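Local coordinates for Crov588 (Cafeteriavirus, PDB 6NYR), which is of unknown function but folds into a circular leucine-rich-repeat solenoid built from tandem FNIP repeats, at residues G215-Q220 / G237-Q242; Y255-R260 / H277-N282; N445-S450 / V468-L473. All coordinates share one frame; numbering follows the deposited sequence.

Contact 1 (G215-Q220 / G237-Q242)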
# COMPACT_ATOMS: atom_id res chain seq x y z
N GLY A 215 -6.75 10.00 -23.24
CA GLY A 215 -6.41 10.93 -22.18
C GLY A 215 -7.39 12.07 -22.00
O GLY A 215 -8.47 12.09 -22.60
N TRP A 216 -6.97 13.06 -21.21
CA TRP A 216 -7.84 14.12 -20.73
C TRP A 216 -8.73 14.72 -21.80
O TRP A 216 -9.96 14.75 -21.64
CB TRP A 216 -6.94 15.20 -20.11
CG TRP A 216 -7.60 16.30 -19.34
CD1 TRP A 216 -8.28 17.37 -19.85
CD2 TRP A 216 -7.61 16.45 -17.92
NE1 TRP A 216 -8.72 18.17 -18.83
CE2 TRP A 216 -8.33 17.63 -17.64
CE3 TRP A 216 -7.09 15.71 -16.86
CZ2 TRP A 216 -8.54 18.08 -16.33
CZ3 TRP A 216 -7.30 16.15 -15.57
CH2 TRP A 216 -8.02 17.32 -15.31
N TYR A 217 -8.15 15.20 -22.89
CA TYR A 217 -8.90 16.05 -23.81
C TYR A 217 -9.54 15.29 -24.98
O TYR A 217 -10.27 15.91 -25.75
CB TYR A 217 -8.00 17.16 -24.38
CG TYR A 217 -7.72 18.27 -23.38
CD1 TYR A 217 -8.64 19.30 -23.17
CD2 TYR A 217 -6.54 18.30 -22.65
CE1 TYR A 217 -8.39 20.30 -22.26
CE2 TYR A 217 -6.28 19.31 -21.74
CZ TYR A 217 -7.20 20.31 -21.55
OH TYR A 217 -6.95 21.31 -20.64
N PHE A 218 -9.29 14.00 -25.13
CA PHE A 218 -9.86 13.30 -26.28
C PHE A 218 -11.38 13.36 -26.23
O PHE A 218 -12.00 12.93 -25.24
CB PHE A 218 -9.42 11.84 -26.33
CG PHE A 218 -10.01 11.09 -27.49
CD1 PHE A 218 -9.47 11.21 -28.76
CD2 PHE A 218 -11.13 10.29 -27.31
CE1 PHE A 218 -10.02 10.52 -29.83
CE2 PHE A 218 -11.68 9.61 -28.38
CZ PHE A 218 -11.13 9.73 -29.64
N ASN A 219 -11.99 13.87 -27.30
CA ASN A 219 -13.44 13.95 -27.36
C ASN A 219 -13.92 13.98 -28.81
O ASN A 219 -14.57 14.94 -29.23
CB ASN A 219 -13.95 15.18 -26.61
CG ASN A 219 -15.45 15.13 -26.38
OD1 ASN A 219 -16.08 14.08 -26.48
ND2 ASN A 219 -16.03 16.28 -26.06
N GLN A 220 -13.61 12.93 -29.56
CA GLN A 220 -14.06 12.78 -30.94
C GLN A 220 -14.94 11.54 -31.03
O GLN A 220 -14.76 10.59 -30.27
CB GLN A 220 -12.88 12.64 -31.91
CG GLN A 220 -11.93 13.81 -31.93
CD GLN A 220 -12.57 15.07 -32.47
OE1 GLN A 220 -13.34 15.04 -33.43
NE2 GLN A 220 -12.26 16.20 -31.84
N GLY A 237 -10.85 9.00 -21.57
CA GLY A 237 -10.31 10.03 -20.71
C GLY A 237 -11.38 10.95 -20.15
O GLY A 237 -12.58 10.74 -20.31
N ARG A 238 -10.91 11.99 -19.46
CA ARG A 238 -11.81 12.87 -18.71
C ARG A 238 -12.94 13.39 -19.59
O ARG A 238 -14.12 13.30 -19.23
CB ARG A 238 -11.02 14.02 -18.11
CG ARG A 238 -11.82 14.90 -17.16
CD ARG A 238 -11.09 16.20 -16.86
NE ARG A 238 -11.87 17.09 -15.99
CZ ARG A 238 -12.72 18.02 -16.41
NH1 ARG A 238 -12.92 18.23 -17.69
NH2 ARG A 238 -13.36 18.76 -15.51
N ASN A 239 -12.60 13.95 -20.75
CA ASN A 239 -13.53 14.76 -21.52
C ASN A 239 -14.34 13.99 -22.56
O ASN A 239 -15.24 14.58 -23.16
CB ASN A 239 -12.77 15.88 -22.24
CG ASN A 239 -12.28 16.96 -21.30
OD1 ASN A 239 -12.51 16.89 -20.09
ND2 ASN A 239 -11.60 17.96 -21.84
N PHE A 240 -14.04 12.72 -22.80
CA PHE A 240 -14.79 12.00 -23.83
C PHE A 240 -16.27 11.95 -23.47
O PHE A 240 -16.64 11.45 -22.41
CB PHE A 240 -14.27 10.58 -24.02
CG PHE A 240 -15.12 9.77 -24.96
CD1 PHE A 240 -14.95 9.88 -26.33
CD2 PHE A 240 -16.11 8.94 -24.48
CE1 PHE A 240 -15.74 9.15 -27.20
CE2 PHE A 240 -16.91 8.21 -25.34
CZ PHE A 240 -16.72 8.32 -26.71
N ASN A 241 -17.11 12.47 -24.37
CA ASN A 241 -18.55 12.51 -24.14
C ASN A 241 -19.28 12.51 -25.48
O ASN A 241 -20.00 13.44 -25.84
CB ASN A 241 -18.92 13.73 -23.30
CG ASN A 241 -20.33 13.64 -22.73
OD1 ASN A 241 -20.90 12.55 -22.64
ND2 ASN A 241 -20.89 14.78 -22.34
N GLN A 242 -19.08 11.45 -26.27
CA GLN A 242 -19.76 11.29 -27.54
C GLN A 242 -20.65 10.06 -27.50
O GLN A 242 -20.37 9.10 -26.77
CB GLN A 242 -18.76 11.14 -28.70
CG GLN A 242 -17.89 12.35 -28.92
CD GLN A 242 -18.69 13.56 -29.34
OE1 GLN A 242 -19.57 13.47 -30.21
NE2 GLN A 242 -18.42 14.70 -28.71
O HOH W 1 -11.01 11.56 -23.43
O HOH W 2 -11.59 18.45 -25.12
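N219 reaches across to the 237-242 loop with its side-chain amide, joining equivalent loops of two successive coils in the leucine-rich-repeat solenoid, each just beyond its strand (211-213 and 233-235). From CB, 3.7 Å from N239 O, the chain runs with CG anti to the backbone N (chi1 -167°), and CG comes closer to that oxygen, 3.3 Å. ND2 lies 3.5 Å from N239 O, at an angle too poor for a hydrogen bond. OD1 accepts N241 N at 2.8 Å and, more loosely, Q242 NE2 at 3.3 Å, the two donors approaching from opposite faces of the amide plane, each about 50° out of it, so neither lies on a lone pair. Q242 can present NE2 because its chain bends at chi2; N219 OD1 lies in the plane of the Q242 amide. The neighbouring coils repeat the scheme, since N241 OD1 accepts N263 N and N219 N is bonded to N197 OD1.

Backbone contact is sparse: N239 N donates to W216 O at 2.9 Å. Water 1 gives hydrogen bonds to G215 O and F218 O and accepts weak ones from G237 N and F240 N, bridging the loops where direct bonding between F218 O and F240 N fails on angle. The buried F218 and F240 rings lie side by side.

At the outer end, the extended chain of R238 runs alongside the W216 indole, guanidinium and ring nearly parallel. Its CD sits over the six-membered ring, 3.4 Å from the centroid, in a CH-pi contact, while R238 NH1 donates to N239 OD1 at 2.8 Å.

Contact 2 (Y255-R260 / H277-N282)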
# COMPACT_ATOMS: atom_id res chain seq x y z
N TYR A 255 -13.04 -5.22 -21.09
CA TYR A 255 -12.97 -4.15 -20.11
C TYR A 255 -13.32 -2.83 -20.77
O TYR A 255 -12.72 -2.46 -21.79
CB TYR A 255 -11.56 -4.05 -19.49
CG TYR A 255 -11.22 -5.12 -18.48
CD1 TYR A 255 -11.23 -6.46 -18.83
CD2 TYR A 255 -10.87 -4.79 -17.17
CE1 TYR A 255 -10.91 -7.45 -17.91
CE2 TYR A 255 -10.55 -5.77 -16.25
CZ TYR A 255 -10.58 -7.10 -16.62
OH TYR A 255 -10.26 -8.07 -15.70
N LEU A 256 -14.27 -2.10 -20.19
CA LEU A 256 -14.69 -0.79 -20.69
C LEU A 256 -14.73 0.19 -19.53
O LEU A 256 -15.43 -0.04 -18.55
CB LEU A 256 -16.07 -0.87 -21.36
CG LEU A 256 -16.69 0.45 -21.81
CD1 LEU A 256 -15.93 1.03 -23.01
CD2 LEU A 256 -18.17 0.29 -22.15
N GLU A 257 -13.97 1.28 -19.65
CA GLU A 257 -13.96 2.31 -18.62
C GLU A 257 -14.22 3.67 -19.26
O GLU A 257 -13.51 4.07 -20.19
CB GLU A 257 -12.64 2.35 -17.85
CG GLU A 257 -12.54 3.48 -16.85
CD GLU A 257 -11.36 3.33 -15.90
OE1 GLU A 257 -10.61 2.34 -16.03
OE2 GLU A 257 -11.20 4.19 -15.01
N PHE A 258 -15.22 4.38 -18.75
CA PHE A 258 -15.47 5.75 -19.15
C PHE A 258 -14.78 6.71 -18.19
O PHE A 258 -14.50 6.38 -17.03
CB PHE A 258 -16.97 6.06 -19.18
CG PHE A 258 -17.72 5.29 -20.23
CD1 PHE A 258 -17.68 5.68 -21.56
CD2 PHE A 258 -18.48 4.19 -19.88
CE1 PHE A 258 -18.38 4.98 -22.52
CE2 PHE A 258 -19.18 3.48 -20.84
CZ PHE A 258 -19.13 3.88 -22.16
N GLY A 259 -14.52 7.92 -18.68
CA GLY A 259 -13.94 8.97 -17.87
C GLY A 259 -14.99 9.88 -17.26
O GLY A 259 -16.20 9.62 -17.32
N ARG A 260 -14.52 10.98 -16.69
CA ARG A 260 -15.38 11.85 -15.90
C ARG A 260 -16.65 12.24 -16.65
O ARG A 260 -17.76 12.08 -16.13
CB ARG A 260 -14.60 13.10 -15.47
CG ARG A 260 -15.44 14.12 -14.70
CD ARG A 260 -14.57 15.22 -14.10
NE ARG A 260 -15.37 16.17 -13.34
CZ ARG A 260 -16.05 17.18 -13.88
NH1 ARG A 260 -16.02 17.37 -15.19
NH2 ARG A 260 -16.75 17.99 -13.11
N HIS A 277 -16.21 -6.35 -17.49
CA HIS A 277 -16.01 -5.25 -16.56
C HIS A 277 -16.44 -3.94 -17.20
O HIS A 277 -15.97 -3.58 -18.29
CB HIS A 277 -14.54 -5.14 -16.13
CG HIS A 277 -14.05 -6.31 -15.33
ND1 HIS A 277 -14.03 -7.60 -15.82
CD2 HIS A 277 -13.58 -6.38 -14.06
CE1 HIS A 277 -13.56 -8.41 -14.89
NE2 HIS A 277 -13.27 -7.70 -13.82
N ILE A 278 -17.33 -3.22 -16.52
CA ILE A 278 -17.74 -1.88 -16.92
C ILE A 278 -17.54 -0.93 -15.74
O ILE A 278 -18.02 -1.21 -14.64
CB ILE A 278 -19.20 -1.83 -17.40
CG1 ILE A 278 -19.35 -2.61 -18.71
CG2 ILE A 278 -19.67 -0.39 -17.58
CD1 ILE A 278 -20.77 -2.76 -19.18
N THR A 279 -16.85 0.17 -15.98
CA THR A 279 -16.71 1.25 -15.01
C THR A 279 -17.21 2.54 -15.65
O THR A 279 -16.82 2.87 -16.77
CB THR A 279 -15.26 1.40 -14.55
OG1 THR A 279 -14.85 0.21 -13.87
CG2 THR A 279 -15.12 2.60 -13.61
N PHE A 280 -18.08 3.25 -14.94
CA PHE A 280 -18.54 4.56 -15.37
C PHE A 280 -17.75 5.64 -14.66
O PHE A 280 -17.18 5.43 -13.59
CB PHE A 280 -20.04 4.74 -15.09
CG PHE A 280 -20.93 3.98 -16.03
CD1 PHE A 280 -21.12 4.42 -17.33
CD2 PHE A 280 -21.59 2.84 -15.60
CE1 PHE A 280 -21.95 3.72 -18.19
CE2 PHE A 280 -22.42 2.14 -16.46
CZ PHE A 280 -22.60 2.58 -17.76
N GLY A 281 -17.72 6.83 -15.28
CA GLY A 281 -17.06 7.97 -14.70
C GLY A 281 -17.99 8.77 -13.82
O GLY A 281 -19.15 8.42 -13.60
N ASN A 282 -17.46 9.89 -13.31
CA ASN A 282 -18.17 10.65 -12.29
C ASN A 282 -19.55 11.09 -12.76
O ASN A 282 -20.52 11.02 -12.00
CB ASN A 282 -17.33 11.87 -11.88
CG ASN A 282 -17.72 12.40 -10.51
OD1 ASN A 282 -18.83 12.88 -10.31
ND2 ASN A 282 -16.79 12.33 -9.57
O HOH W 3 -14.09 -1.54 -15.85
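Strands 255-257 and 277-279 run parallel, their axes 4.8 Å apart and their N-to-C directions 3° apart, with Y255 beside H277, L256 beside I278 and E257 beside T279. Three backbone hydrogen bonds join them. L256 uses both its polar atoms, N donating to H277 O and O accepting from T279 N, both at 2.9 Å; the third runs from F258 N to T279 O, just past the end of the strand, and is nearly straight. Beyond the strands G281 CA makes a CA-H...O contact with G259 O.

On the face that carries Y255, E257, H277 and T279, the aromatic pair dominates. The phenol and imidazole form an offset stack with centroids 4.1 Å apart and planes at 7°. Matching chi1 values, which set CG beside the backbone N in both residues, point the rings the same way, and nearly equal chi2 values (about 60°) turn their faces together. The imidazole sits over CZ and the outer half of the phenol, placing H277 CE1 3.4 Å from Y255 OH, while H277 CB lies over the phenol face. H277 in turn stacks on H299, continuing the row onto strand 299-301.

This is the one-strand-per-coil parallel packing of a leucine-rich-repeat solenoid, in which equivalent residues of consecutive coils line up. On the opposite face L256 and I278 point into the buried interior. F258 and F280 follow them there, their rings near parallel but slid so far apart that they barely overlap; the touch is F258 CD2 to F280 CD1 at 3.7 Å, and each ring also stacks within its own coil, on F262 and F284 respectively.

Contact 3 (N445-S450 / V468-L473)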
# COMPACT_ATOMS: atom_id res chain seq x y z
N ASN A 445 -23.88 -14.09 27.53
CA ASN A 445 -24.62 -14.78 26.48
C ASN A 445 -25.05 -13.84 25.35
O ASN A 445 -26.00 -14.14 24.62
CB ASN A 445 -25.83 -15.52 27.05
CG ASN A 445 -25.43 -16.61 28.04
OD1 ASN A 445 -25.74 -16.53 29.23
ND2 ASN A 445 -24.72 -17.62 27.55
N VAL A 446 -24.37 -12.72 25.21
CA VAL A 446 -24.57 -11.80 24.10
C VAL A 446 -23.55 -12.04 23.00
O VAL A 446 -23.90 -12.18 21.83
CB VAL A 446 -24.51 -10.33 24.59
CG1 VAL A 446 -24.62 -9.36 23.42
CG2 VAL A 446 -25.61 -10.07 25.61
N LEU A 447 -22.27 -12.08 23.36
CA LEU A 447 -21.21 -12.33 22.39
C LEU A 447 -21.15 -13.82 22.09
O LEU A 447 -21.00 -14.62 23.02
CB LEU A 447 -19.88 -11.84 22.94
CG LEU A 447 -19.85 -10.35 23.30
CD1 LEU A 447 -18.56 -10.00 24.03
CD2 LEU A 447 -19.99 -9.51 22.04
N PRO A 448 -21.26 -14.23 20.82
CA PRO A 448 -21.20 -15.66 20.52
C PRO A 448 -19.84 -16.26 20.84
O PRO A 448 -18.80 -15.65 20.57
CB PRO A 448 -21.50 -15.72 19.01
CG PRO A 448 -21.08 -14.36 18.50
CD PRO A 448 -21.43 -13.40 19.61
N ASP A 449 -19.86 -17.46 21.41
CA ASP A 449 -18.61 -18.12 21.79
C ASP A 449 -17.71 -18.40 20.60
O ASP A 449 -16.51 -18.62 20.78
CB ASP A 449 -18.93 -19.42 22.54
CG ASP A 449 -19.39 -19.17 23.97
OD1 ASP A 449 -18.76 -18.34 24.66
OD2 ASP A 449 -20.38 -19.79 24.40
N SER A 450 -18.26 -18.38 19.38
CA SER A 450 -17.44 -18.58 18.19
C SER A 450 -16.51 -17.41 17.92
O SER A 450 -15.49 -17.58 17.24
CB SER A 450 -18.33 -18.82 16.97
OG SER A 450 -19.14 -17.68 16.70
N VAL A 468 -18.72 -13.00 30.13
CA VAL A 468 -19.23 -12.14 29.07
C VAL A 468 -18.47 -12.36 27.77
O VAL A 468 -19.07 -12.50 26.69
CB VAL A 468 -19.15 -10.66 29.50
CG1 VAL A 468 -19.45 -9.74 28.31
CG2 VAL A 468 -20.11 -10.39 30.65
N LEU A 469 -17.15 -12.41 27.84
CA LEU A 469 -16.33 -12.56 26.65
C LEU A 469 -16.38 -14.00 26.15
O LEU A 469 -16.39 -14.94 26.95
CB LEU A 469 -14.89 -12.17 26.95
CG LEU A 469 -14.67 -10.71 27.35
CD1 LEU A 469 -13.18 -10.43 27.56
CD2 LEU A 469 -15.26 -9.75 26.33
N PRO A 470 -16.45 -14.19 24.84
CA PRO A 470 -16.59 -15.55 24.30
C PRO A 470 -15.36 -16.41 24.56
O PRO A 470 -14.25 -15.92 24.76
CB PRO A 470 -16.81 -15.33 22.79
CG PRO A 470 -16.34 -13.93 22.52
CD PRO A 470 -16.53 -13.15 23.79
N ASN A 471 -15.59 -17.72 24.55
CA ASN A 471 -14.55 -18.68 24.89
C ASN A 471 -13.42 -18.69 23.87
O ASN A 471 -12.26 -18.91 24.25
CB ASN A 471 -15.15 -20.08 25.02
CG ASN A 471 -16.32 -20.13 25.98
OD1 ASN A 471 -17.38 -20.68 25.67
ND2 ASN A 471 -16.14 -19.55 27.16
N SER A 472 -13.72 -18.46 22.60
CA SER A 472 -12.73 -18.58 21.54
C SER A 472 -11.95 -17.29 21.29
O SER A 472 -11.12 -17.26 20.38
CB SER A 472 -13.42 -19.03 20.25
OG SER A 472 -14.72 -18.47 20.15
N LEU A 473 -12.19 -16.25 22.08
CA LEU A 473 -11.58 -14.95 21.81
C LEU A 473 -10.06 -15.02 21.87
O LEU A 473 -9.49 -15.46 22.87
CB LEU A 473 -12.08 -13.92 22.81
CG LEU A 473 -11.94 -12.45 22.40
CD1 LEU A 473 -12.90 -12.13 21.26
CD2 LEU A 473 -12.19 -11.53 23.58
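L447 and P470 meet obliquely in the buried part of this contact, the leucine CB lying 3.7 Å from the proline CD. With CG anti to the carbonyl carbon (chi1 -58°) and an extended chi2, L447 brings CD1 against the V468-P470 backbone and side chains. That one methyl touches P470 CD, the carbonyl oxygen of V468 at 3.7 Å and L469 CD2 at 4.0 Å. The CB of L469 points away from 445-450, and only the CD2 branch comes back to the methyl. Both leucines also rest on L454 of strand 453-455.

The pyrrolidine of P470 continues the packing toward the surface: its CB approaches P448 O and lies 3.5 Å from D449 CA, so the ring is set against the backbone of the facing loop. The two segments are equivalent loops, each leading to the strand of its coil, and their Leu-Pro pairs repeat at successive turns of the leucine-rich-repeat solenoid, packing one coil on the next just ahead of the strands.

Nearer the solvent, polar groups take over. In D449, chi1 of -76° sets CG beside the backbone N, which brings the carboxylate to the start of the P470-L473 type I turn. There OD1 accepts the backbone N of N471 at 3.2 Å, on its anti side and 26° out of the carboxylate plane. The side-chain amide of N471 lies beside the carboxylate, the two planes nearly parallel. At the far end, S450 OG bonds G428 N and L429 O of the previous coil; the model also places S472 OG to bond L451 O, but the position of that hydroxyl is uncertain.

In the fold
All three contacts join one coil of the ring to the next, at different points of the coil: the loop after the strand (contact 1), the strand itself (contact 2) and the loop before it (contact 3). Contacts 1 and 2 are neighbours, with centres 12 Å apart: the 237-242 loop leads on to strand 255-257, and R238 NH2 comes within 3.0 Å of R260 NH1, two like charges close together. Contact 3 lies well round the circle, its centre 55 Å from that of contact 1 and 45 Å from that of contact 2. No active site is known; a glycerol, probably from crystallisation, lies about 4 Å from the N282 side chain in contact 2.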